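Local coordinates for protein blue-light receptor of the BLUF-family (Rhodobacter sphaeroides, PDB 2BYC) that probably senses blue light through a bound flavin, held here as flavin mononucleotide in a BLUF photoreceptor captured in its dark state, at residues Asp3-Leu8 against Glu83-Arg88; Thr9-Val14 against His49-Ile54; Gly41-Asn46 against Met95-Arg100. All coordinates share one frame; numbering follows the deposited sequence.

Interaction 1 of 3, residues Asp3-Leu8 against Glu83-Arg88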
loop_
_atom_site.group_PDB
_atom_site.type_symbol
_atom_site.label_atom_id
_atom_site.label_comp_id
_atom_site.label_asym_id
_atom_site.label_seq_id
_atom_site.Cartn_x
_atom_site.Cartn_y
_atom_site.Cartn_z
ATOM N N ASP A 3 6.162 -6.996 -18.204
ATOM C CA ASP A 3 6.687 -7.819 -17.124
ATOM C C ASP A 3 7.569 -7.052 -16.148
ATOM O O ASP A 3 7.774 -7.486 -15.024
ATOM C CB ASP A 3 7.521 -8.982 -17.707
ATOM C CG ASP A 3 6.692 -9.921 -18.614
ATOM O OD1 ASP A 3 7.286 -10.660 -19.461
ATOM O OD2 ASP A 3 5.443 -9.921 -18.459
ATOM N N GLU A 4 8.140 -5.953 -16.590
ATOM C CA GLU A 4 9.089 -5.219 -15.768
ATOM C C GLU A 4 8.451 -4.936 -14.374
ATOM O O GLU A 4 7.245 -4.744 -14.288
ATOM C CB GLU A 4 9.454 -3.929 -16.500
ATOM C CG GLU A 4 10.745 -3.291 -16.027
ATOM C CD GLU A 4 10.621 -2.545 -14.658
ATOM O OE1 GLU A 4 9.884 -1.527 -14.580
ATOM O OE2 GLU A 4 11.245 -2.965 -13.667
ATOM N N LEU A 5 9.250 -4.936 -13.305
ATOM C CA LEU A 5 8.712 -4.730 -11.978
ATOM C C LEU A 5 8.482 -3.231 -11.767
ATOM O O LEU A 5 9.380 -2.406 -11.990
ATOM C CB LEU A 5 9.712 -5.276 -10.967
ATOM C CG LEU A 5 9.443 -5.561 -9.476
ATOM C CD1 LEU A 5 8.437 -6.649 -9.294
ATOM C CD2 LEU A 5 10.731 -6.100 -8.925
ATOM N N VAL A 6 7.293 -2.900 -11.296
ATOM C CA VAL A 6 6.981 -1.495 -10.933
ATOM C C VAL A 6 6.483 -1.368 -9.490
ATOM O O VAL A 6 6.147 -2.328 -8.902
ATOM C CB VAL A 6 5.981 -0.905 -11.895
ATOM C CG1 VAL A 6 6.640 -0.673 -13.289
ATOM C CG2 VAL A 6 4.704 -1.768 -11.941
ATOM N N SER A 7 6.493 -0.162 -8.933
ATOM C CA SER A 7 5.832 0.114 -7.651
ATOM C C SER A 7 4.832 1.235 -7.879
ATOM O O SER A 7 5.239 2.309 -8.337
ATOM C CB SER A 7 6.893 0.576 -6.609
ATOM O OG SER A 7 6.302 0.813 -5.320
ATOM N N LEU A 8 3.567 1.043 -7.536
ATOM C CA LEU A 8 2.602 2.158 -7.578
ATOM C C LEU A 8 2.123 2.504 -6.197
ATOM O O LEU A 8 1.888 1.601 -5.435
ATOM C CB LEU A 8 1.379 1.716 -8.404
ATOM C CG LEU A 8 0.252 2.617 -8.816
ATOM C CD1 LEU A 8 -0.221 1.828 -10.013
ATOM C CD2 LEU A 8 -0.819 2.493 -7.732
ATOM N N GLU A 83 6.544 3.715 -10.507
ATOM C CA GLU A 83 7.977 3.743 -10.711
ATOM C C GLU A 83 8.540 2.410 -11.062
ATOM O O GLU A 83 8.301 1.453 -10.361
ATOM C CB GLU A 83 8.654 4.271 -9.404
ATOM C CG GLU A 83 10.117 3.979 -9.338
ATOM C CD GLU A 83 10.742 4.232 -7.998
ATOM O OE1 GLU A 83 12.006 4.286 -8.001
ATOM O OE2 GLU A 83 10.030 4.288 -6.967
ATOM N N PRO A 84 9.254 2.317 -12.166
ATOM C CA PRO A 84 9.961 1.085 -12.370
ATOM C C PRO A 84 10.928 0.844 -11.242
ATOM O O PRO A 84 11.524 1.801 -10.688
ATOM C CB PRO A 84 10.782 1.368 -13.616
ATOM C CG PRO A 84 10.013 2.356 -14.377
ATOM C CD PRO A 84 9.373 3.228 -13.316
ATOM N N ILE A 85 11.101 -0.421 -10.895
ATOM C CA ILE A 85 12.037 -0.769 -9.843
ATOM C C ILE A 85 12.879 -1.992 -10.140
ATOM O O ILE A 85 12.412 -2.882 -10.753
ATOM C CB ILE A 85 11.295 -1.015 -8.506
ATOM C CG1 ILE A 85 10.101 -1.994 -8.672
ATOM C CG2 ILE A 85 10.948 0.325 -7.896
ATOM C CD1 ILE A 85 9.520 -2.526 -7.289
ATOM N N THR A 86 14.086 -2.034 -9.567
ATOM C CA THR A 86 15.091 -3.135 -9.654
ATOM C C THR A 86 14.636 -4.308 -8.789
ATOM O O THR A 86 14.592 -5.472 -9.236
ATOM C CB THR A 86 16.498 -2.573 -9.161
ATOM O OG1 THR A 86 17.057 -1.725 -10.179
ATOM C CG2 THR A 86 17.528 -3.668 -8.793
ATOM N N ALA A 87 14.223 -3.990 -7.562
ATOM C CA ALA A 87 13.937 -5.042 -6.582
ATOM C C ALA A 87 12.761 -4.610 -5.800
ATOM O O ALA A 87 12.637 -3.450 -5.583
ATOM C CB ALA A 87 15.105 -5.152 -5.670
ATOM N N ARG A 88 11.905 -5.528 -5.370
ATOM C CA ARG A 88 10.868 -5.217 -4.358
ATOM C C ARG A 88 11.366 -4.546 -3.070
ATOM O O ARG A 88 12.422 -4.874 -2.510
ATOM C CB ARG A 88 10.078 -6.487 -4.007
ATOM C CG ARG A 88 9.363 -7.106 -5.172
ATOM C CD ARG A 88 8.593 -8.309 -4.741
ATOM N NE ARG A 88 8.135 -8.993 -5.934
ATOM C CZ ARG A 88 6.919 -8.897 -6.438
ATOM N NH1 ARG A 88 6.011 -8.139 -5.851
ATOM N NH2 ARG A 88 6.610 -9.571 -7.508
#

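Interaction 2 of 3, residues Thr9-Val14 against His49-Ile54. With FMN (flavin mononucleotide), chain C.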
loop_
_atom_site.group_PDB
_atom_site.type_symbol
_atom_site.label_atom_id
_atom_site.label_comp_id
_atom_site.label_asym_id
_atom_site.label_seq_id
_atom_site.Cartn_x
_atom_site.Cartn_y
_atom_site.Cartn_z
ATOM N N THR A 9 1.978 3.793 -5.891
ATOM C CA THR A 9 1.460 4.201 -4.588
ATOM C C THR A 9 0.366 5.197 -4.911
ATOM O O THR A 9 0.596 6.054 -5.737
ATOM C CB THR A 9 2.549 5.003 -3.834
ATOM O OG1 THR A 9 3.598 4.091 -3.522
ATOM C CG2 THR A 9 2.045 5.512 -2.562
ATOM N N TYR A 10 -0.804 5.036 -4.259
ATOM C CA TYR A 10 -1.935 5.911 -4.415
ATOM C C TYR A 10 -2.456 6.236 -3.020
ATOM O O TYR A 10 -2.143 5.591 -2.049
ATOM C CB TYR A 10 -3.034 5.246 -5.331
ATOM C CG TYR A 10 -3.729 4.136 -4.603
ATOM C CD1 TYR A 10 -4.651 4.433 -3.617
ATOM C CD2 TYR A 10 -3.495 2.786 -4.920
ATOM C CE1 TYR A 10 -5.259 3.440 -2.913
ATOM C CE2 TYR A 10 -4.128 1.770 -4.214
ATOM C CZ TYR A 10 -5.026 2.113 -3.245
ATOM O OH TYR A 10 -5.682 1.193 -2.487
ATOM N N ARG A 11 -3.215 7.300 -2.937
ATOM C CA ARG A 11 -3.828 7.767 -1.695
ATOM C C ARG A 11 -5.286 7.787 -2.028
ATOM O O ARG A 11 -5.637 8.123 -3.173
ATOM C CB ARG A 11 -3.380 9.205 -1.459
ATOM C CG ARG A 11 -3.753 9.734 -0.114
ATOM C CD ARG A 11 -3.164 11.132 0.125
ATOM N NE ARG A 11 -3.886 12.107 -0.659
ATOM C CZ ARG A 11 -4.781 12.952 -0.163
ATOM N NH1 ARG A 11 -5.028 12.972 1.145
ATOM N NH2 ARG A 11 -5.403 13.799 -0.976
ATOM N N SER A 12 -6.128 7.374 -1.070
ATOM C CA SER A 12 -7.601 7.467 -1.204
ATOM C C SER A 12 -8.193 7.857 0.080
ATOM O O SER A 12 -7.543 7.756 1.113
ATOM C CB SER A 12 -8.237 6.153 -1.627
ATOM O OG SER A 12 -8.026 5.162 -0.678
ATOM N N ARG A 13 -9.435 8.339 0.012
ATOM C CA ARG A 13 -10.238 8.581 1.202
ATOM C C ARG A 13 -10.988 7.365 1.597
ATOM O O ARG A 13 -11.696 6.756 0.792
ATOM C CB ARG A 13 -11.318 9.611 0.923
ATOM C CG ARG A 13 -10.933 10.966 1.262
ATOM C CD ARG A 13 -11.802 11.518 2.387
ATOM N NE ARG A 13 -11.090 12.639 3.012
ATOM C CZ ARG A 13 -11.446 13.197 4.161
ATOM N NH1 ARG A 13 -12.520 12.729 4.821
ATOM N NH2 ARG A 13 -10.705 14.187 4.661
ATOM N N VAL A 14 -10.879 7.056 2.865
ATOM C CA VAL A 14 -11.597 5.941 3.453
ATOM C C VAL A 14 -13.102 6.081 3.301
ATOM O O VAL A 14 -13.636 7.140 3.486
ATOM C CB VAL A 14 -11.204 5.835 4.902
ATOM C CG1 VAL A 14 -12.211 5.131 5.692
ATOM C CG2 VAL A 14 -9.868 5.114 4.965
ATOM N N HIS A 49 -7.708 8.214 5.460
ATOM C CA HIS A 49 -7.123 8.059 4.124
ATOM C C HIS A 49 -6.488 6.664 4.122
ATOM O O HIS A 49 -6.197 6.171 5.175
ATOM C CB HIS A 49 -6.015 9.061 3.941
ATOM C CG HIS A 49 -6.528 10.442 3.686
ATOM N ND1 HIS A 49 -7.269 10.749 2.557
ATOM C CD2 HIS A 49 -6.511 11.559 4.441
ATOM C CE1 HIS A 49 -7.618 12.022 2.599
ATOM N NE2 HIS A 49 -7.160 12.536 3.729
ATOM N N PHE A 50 -6.386 6.008 2.972
ATOM C CA PHE A 50 -5.453 4.838 2.804
ATOM C C PHE A 50 -4.368 5.353 1.928
ATOM O O PHE A 50 -4.605 6.213 1.049
ATOM C CB PHE A 50 -6.158 3.811 1.943
ATOM C CG PHE A 50 -7.229 3.024 2.635
ATOM C CD1 PHE A 50 -8.556 3.037 2.168
ATOM C CD2 PHE A 50 -6.944 2.249 3.737
ATOM C CE1 PHE A 50 -9.549 2.229 2.800
ATOM C CE2 PHE A 50 -7.928 1.490 4.361
ATOM C CZ PHE A 50 -9.239 1.482 3.855
ATOM N N VAL A 51 -3.155 4.861 2.174
ATOM C CA VAL A 51 -2.043 5.024 1.227
ATOM C C VAL A 51 -1.649 3.591 0.960
ATOM O O VAL A 51 -1.431 2.845 1.862
ATOM C CB VAL A 51 -0.892 5.892 1.800
ATOM C CG1 VAL A 51 0.262 5.890 0.845
ATOM C CG2 VAL A 51 -1.396 7.409 1.958
ATOM N N GLN A 52 -1.681 3.198 -0.311
ATOM C CA GLN A 52 -1.310 1.839 -0.687
ATOM C C GLN A 52 -0.139 1.832 -1.666
ATOM O O GLN A 52 -0.108 2.627 -2.576
ATOM C CB GLN A 52 -2.521 1.024 -1.188
ATOM C CG GLN A 52 -2.118 -0.405 -1.295
ATOM C CD GLN A 52 -3.234 -1.284 -1.758
ATOM O OE1 GLN A 52 -4.108 -0.888 -2.533
ATOM N NE2 GLN A 52 -3.211 -2.491 -1.285
ATOM N N THR A 53 0.840 0.959 -1.407
ATOM C CA THR A 53 1.944 0.718 -2.325
ATOM C C THR A 53 1.856 -0.718 -2.763
ATOM O O THR A 53 1.816 -1.593 -1.890
ATOM C CB THR A 53 3.236 0.846 -1.593
ATOM O OG1 THR A 53 3.424 2.226 -1.246
ATOM C CG2 THR A 53 4.407 0.386 -2.498
ATOM N N ILE A 54 1.798 -0.970 -4.066
ATOM C CA ILE A 54 1.808 -2.372 -4.555
ATOM C C ILE A 54 2.897 -2.459 -5.529
ATOM O O ILE A 54 3.167 -1.476 -6.252
ATOM C CB ILE A 54 0.500 -2.717 -5.331
ATOM C CG1 ILE A 54 0.266 -1.658 -6.411
ATOM C CG2 ILE A 54 -0.690 -2.890 -4.363
ATOM C CD1 ILE A 54 -0.966 -1.816 -7.216
HETATM N N1 FMN C . -7.624 -6.422 -3.231
HETATM C C2 FMN C . -6.505 -7.151 -3.567
HETATM O O2 FMN C . -6.629 -8.275 -4.108
HETATM N N3 FMN C . -5.257 -6.682 -3.318
HETATM C C4 FMN C . -5.163 -5.486 -2.699
HETATM O O4 FMN C . -4.079 -5.028 -2.528
HETATM C C4A FMN C . -6.286 -4.729 -2.347
HETATM N N5 FMN C . -6.135 -3.505 -1.718
HETATM C C5A FMN C . -7.247 -2.699 -1.433
HETATM C C6 FMN C . -7.102 -1.463 -0.844
HETATM C C7 FMN C . -8.196 -0.662 -0.483
HETATM C C7M FMN C . -7.991 0.770 0.027
HETATM C C8 FMN C . -9.461 -1.132 -0.766
HETATM C C8M FMN C . -10.705 -0.307 -0.478
HETATM C C9 FMN C . -9.626 -2.375 -1.374
HETATM C C9A FMN C . -8.490 -3.172 -1.714
HETATM N N10 FMN C . -8.636 -4.442 -2.316
HETATM C C10 FMN C . -7.515 -5.196 -2.642
HETATM C "C1'" FMN C . -9.948 -5.152 -2.352
HETATM C "C2'" FMN C . -10.215 -5.258 -3.835
HETATM O "O2'" FMN C . -10.820 -4.026 -4.103
HETATM C "C3'" FMN C . -11.093 -6.440 -4.283
HETATM O "O3'" FMN C . -12.407 -6.186 -3.897
HETATM C "C4'" FMN C . -10.707 -7.819 -3.772
HETATM O "O4'" FMN C . -9.480 -8.329 -4.336
HETATM C "C5'" FMN C . -11.806 -8.814 -4.155
HETATM O "O5'" FMN C . -12.722 -9.196 -3.127
HETATM P P FMN C . -13.588 -10.488 -3.518
HETATM O O1P FMN C . -14.460 -10.961 -2.344
HETATM O O2P FMN C . -14.457 -10.014 -4.676
HETATM O O3P FMN C . -12.518 -11.471 -3.926
#

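Interaction 3 of 3, residues Gly41-Asn46 against Met95-Arg100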
loop_
_atom_site.group_PDB
_atom_site.type_symbol
_atom_site.label_atom_id
_atom_site.label_comp_id
_atom_site.label_asym_id
_atom_site.label_seq_id
_atom_site.Cartn_x
_atom_site.Cartn_y
_atom_site.Cartn_z
ATOM N N GLY A 41 3.270 -5.595 -1.092
ATOM C CA GLY A 41 3.158 -4.187 -0.775
ATOM C C GLY A 41 2.565 -3.953 0.611
ATOM O O GLY A 41 2.443 -4.920 1.431
ATOM N N ILE A 42 2.174 -2.717 0.847
ATOM C CA ILE A 42 1.757 -2.300 2.163
ATOM C C ILE A 42 0.531 -1.368 1.996
ATOM O O ILE A 42 0.428 -0.646 1.028
ATOM C CB ILE A 42 2.928 -1.580 2.972
ATOM C CG1 ILE A 42 3.620 -0.505 2.091
ATOM C CG2 ILE A 42 3.995 -2.523 3.421
ATOM C CD1 ILE A 42 4.207 0.741 2.830
ATOM N N LEU A 43 -0.366 -1.413 2.968
ATOM C CA LEU A 43 -1.491 -0.533 3.022
ATOM C C LEU A 43 -1.482 0.228 4.305
ATOM O O LEU A 43 -1.425 -0.352 5.403
ATOM C CB LEU A 43 -2.681 -1.395 3.002
ATOM C CG LEU A 43 -4.110 -0.843 3.100
ATOM C CD1 LEU A 43 -4.385 0.144 1.993
ATOM C CD2 LEU A 43 -5.123 -1.976 3.165
ATOM N N LEU A 44 -1.521 1.541 4.209
ATOM C CA LEU A 44 -1.449 2.358 5.405
ATOM C C LEU A 44 -2.867 2.828 5.606
ATOM O O LEU A 44 -3.471 3.267 4.670
ATOM C CB LEU A 44 -0.454 3.549 5.252
ATOM C CG LEU A 44 1.001 3.196 4.923
ATOM C CD1 LEU A 44 1.213 2.739 3.553
ATOM C CD2 LEU A 44 1.790 4.405 4.966
ATOM N N TYR A 45 -3.340 2.788 6.840
ATOM C CA TYR A 45 -4.684 3.161 7.127
ATOM C C TYR A 45 -4.634 4.027 8.409
ATOM O O TYR A 45 -4.076 3.577 9.385
ATOM C CB TYR A 45 -5.556 1.938 7.250
ATOM C CG TYR A 45 -6.871 2.257 7.930
ATOM C CD1 TYR A 45 -7.887 2.945 7.266
ATOM C CD2 TYR A 45 -7.057 1.898 9.265
ATOM C CE1 TYR A 45 -9.091 3.259 7.926
ATOM C CE2 TYR A 45 -8.217 2.190 9.913
ATOM C CZ TYR A 45 -9.207 2.875 9.272
ATOM O OH TYR A 45 -10.348 3.142 10.024
ATOM N N ASN A 46 -5.175 5.259 8.396
ATOM C CA ASN A 46 -5.060 6.153 9.608
ATOM C C ASN A 46 -6.423 6.546 10.051
ATOM O O ASN A 46 -6.562 7.386 10.935
ATOM C CB ASN A 46 -4.280 7.429 9.278
ATOM C CG ASN A 46 -5.015 8.338 8.274
ATOM O OD1 ASN A 46 -4.597 9.431 7.992
ATOM N ND2 ASN A 46 -6.066 7.872 7.745
ATOM N N MET A 95 0.359 -8.191 1.279
ATOM C CA MET A 95 -0.184 -6.860 1.647
ATOM C C MET A 95 0.054 -6.864 3.151
ATOM O O MET A 95 -0.320 -7.774 3.813
ATOM C CB MET A 95 -1.659 -6.726 1.227
ATOM C CG MET A 95 -2.248 -5.293 1.154
ATOM S SD MET A 95 -0.945 -4.156 0.769
ATOM C CE MET A 95 -0.510 -4.600 -0.938
ATOM N N ARG A 96 0.803 -5.920 3.668
ATOM C CA ARG A 96 0.893 -5.813 5.125
ATOM C C ARG A 96 0.031 -4.580 5.453
ATOM O O ARG A 96 0.126 -3.579 4.734
ATOM C CB ARG A 96 2.311 -5.594 5.604
ATOM C CG ARG A 96 2.383 -5.833 7.136
ATOM C CD ARG A 96 3.726 -5.520 7.598
ATOM N NE ARG A 96 3.933 -5.648 9.042
ATOM C CZ ARG A 96 3.333 -4.936 10.007
ATOM N NH1 ARG A 96 2.365 -4.064 9.727
ATOM N NH2 ARG A 96 3.684 -5.133 11.287
ATOM N N ILE A 97 -0.863 -4.647 6.419
ATOM C CA ILE A 97 -1.631 -3.425 6.737
ATOM C C ILE A 97 -0.815 -2.773 7.832
ATOM O O ILE A 97 -0.242 -3.472 8.708
ATOM C CB ILE A 97 -3.047 -3.682 7.193
ATOM C CG1 ILE A 97 -3.707 -2.333 7.432
ATOM C CG2 ILE A 97 -3.114 -4.592 8.380
ATOM C CD1 ILE A 97 -5.156 -2.356 7.647
ATOM N N VAL A 98 -0.735 -1.451 7.747
ATOM C CA VAL A 98 -0.067 -0.651 8.736
ATOM C C VAL A 98 -1.136 0.342 9.262
ATOM O O VAL A 98 -1.461 1.311 8.601
ATOM C CB VAL A 98 1.139 0.116 8.177
ATOM C CG1 VAL A 98 1.731 0.908 9.280
ATOM C CG2 VAL A 98 2.226 -0.845 7.679
ATOM N N SER A 99 -1.691 0.078 10.427
ATOM C CA SER A 99 -2.826 0.881 10.926
ATOM C C SER A 99 -2.391 2.112 11.706
ATOM O O SER A 99 -1.257 2.460 11.717
ATOM C CB SER A 99 -3.739 0.003 11.795
ATOM O OG SER A 99 -2.955 -0.313 12.936
ATOM N N ARG A 100 -3.356 2.809 12.300
ATOM C CA ARG A 100 -3.080 4.085 12.978
ATOM C C ARG A 100 -1.972 3.974 14.012
ATOM O O ARG A 100 -0.996 4.694 13.915
ATOM C CB ARG A 100 -4.346 4.588 13.676
ATOM C CG ARG A 100 -4.463 6.098 13.898
ATOM C CD ARG A 100 -5.850 6.404 14.465
ATOM N NE ARG A 100 -6.862 5.890 13.515
ATOM C CZ ARG A 100 -7.734 4.900 13.741
ATOM N NH1 ARG A 100 -7.822 4.300 14.927
ATOM N NH2 ARG A 100 -8.567 4.527 12.783
#

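Interaction 1 of 3, residues Asp3-Leu8 against Glu83-Arg88
Leu5 and Ile85 meet through both backbone and side chain. Ile85 N donates to Leu5 O at 2.8 Å in a nearly straight bond (169° at the hydrogen), and beside this bond Leu5 CG lies 3.7 Å from Ile85 CG1. The ethyl arm of Ile85 is set between its own backbone N and carbonyl carbon (chi1 50°), which turns CG1 and CD1 toward Leu5 and brings CD1 within packing distance of Val6 O as well. The two methyls of Leu5 have separate tasks. CD2 lies against the backbone where Thr86 passes to Arg88, 3.8 Å from Arg88 N, while CD1 sits over one face of the Arg88 guanidinium, toward its rim and 3.9 Å from NH2. Truncating Leu5 to an alanine here would probably open a gap beside Ile85 and leave that face of the Arg88 guanidinium without its methyl cover.

Further along, Ser7 and Glu83 form an antiparallel hydrogen-bonded pair, with Ser7 N donating to Glu83 O and Glu83 N to Ser7 O. Val6 and Pro84 between them are a non-hydrogen-bonded pair whose side chains diverge. Here strand 77-84 pairs antiparallel with the start of strand 5-14 in the BLUF domain sheet. At the margin, the Glu4 carboxylate is crowded against Leu5 O and its exact place is doubtful; Arg58 is a weak, long partner for it.

The extended chain of Arg88 carries its guanidinium to Thr40 OG1 and Gly38 O, which hold it by hydrogen bonds while Leu5 covers it. Glu83 reaches along the chain to a salt bridge with Arg89. On the other side of strand 5-14, Val6 packs on Arg58 and Cys61 of helix 58-69.

Interaction 2 of 3, residues Thr9-Val14 against His49-Ile54
Tyr10 OH donates to Gln52 OE1 at 2.6 Å, the phenol standing above the carbonyl plane, while NE2 of the same amide donates to both FMN N5 (3.1 Å) and FMN O4 (3.0 Å). These three bonds fix the rotation of the amide. Gln52 and Tyr10 lie side by side, ring and amide planes 84° apart; Tyr10 chi1 of 72° sets the ring between its own backbone N and carbonyl carbon, with CZ close beside Gln52 CB. The Phe50 ring is sandwiched, with FMN C7M over one face, 3.2 Å from CD1, and Val14 CG2 over the other, 3.7 Å from the ring centroid in a CH-pi contact. Ser12 OG sits at the ring edge and is hydrogen-bonded to His74. On the other side of the sheet, Arg11 NH1 stands over a face of the His49 imidazole, 3.1 Å from CE1, and His49 ND1 makes a weak hydrogen bond to Ser12 O. Backbone bonds pair Tyr10 with Gln52 and Ser12 with Phe50 across the antiparallel strands. A tyrosine bonded to a glutamine on the adjacent strand, which in turn donates to flavin N5 and O4, is the hallmark of the BLUF photoreceptor site.

Interaction 3 of 3, residues Gly41-Asn46 against Met95-Arg100
Strands 41-45 and 96-98 run parallel, their axes 4.6 Å apart at closest and 25° from aligned, and are joined by backbone bonds in which Arg96 N reaches Gly41 O, Leu43 N reaches Arg96 O, Val98 N reaches Leu43 O and Tyr45 N reaches Val98 O. This pairing places 96-98 next to strand 40-45 in the mixed sheet of the BLUF domain, a ferredoxin-like alpha+beta fold in which helices 19-37 and 58-69 flank the flavin.

Gly41 and Met95 open the contact at the flavin end. The methionine is bent at chi2 (29°) and chi3, which folds its thioether back over the neighbouring strand: SD lies 3.4 Å from Ile42 C and CE 3.5 Å from Gly41 C. A CB on Gly41 would lie about 3.2 Å from Met95 CE, a tight approach, and, at these backbone angles, would also press on the preceding carbonyl oxygen. Leu43 CB lies 4.0 Å from the same sulfur. Met95 touches the flavin and Asn34, tying this edge of the sheet to the pocket.

Leu43 and Ile97 share the face that carries the flavin pocket, where Ile97 also packs on Ile23 of helix 19-37. On the opposite face Ile42 CG2 meets Arg96 CB at 4.1 Å, and Leu44 lies loosely beside Val98. Ile42 and Leu44 are covered there by Ile128 of helix 120-131. Arg96 sends its extended chain away from strand 41-45, ending in a salt bridge with Glu102 and a cation-pi contact with Trp93.

At the far end Arg100 lies alongside Tyr45, ring and guanidinium planes 66° apart and NH2 3.6 Å from Tyr45 OH. Bent at chi3, it points NE at Asn46 O, 3.0 Å away; the oxygen lies in the guanidinium plane, yet NE stands well above the plane of the Asn46 carbonyl.

Overall arrangement
The three contacts belong to one mixed sheet. Interactions 1 and 2 share strand 5-14, their centres 18 Å apart, and Leu8 N is 2.9 Å from Ile54 O where they join. Interactions 2 and 3, only 9 Å apart between centres, meet along neighbouring strands: Val51 O lies 2.7 Å from Leu44 N, and Phe50 CE2 lies 3.2 Å from Tyr45 CD1. Gln52 of interaction 2 and Met95 of interaction 3 both line the flavin pocket, where Gln52 NE2 is 3.4 Å from Met95 CE and where Asp71 and Asn34 also hydrogen-bond the FMN. Interaction 1 is more remote, with the Arg88 side chain about 11 Å from the FMN.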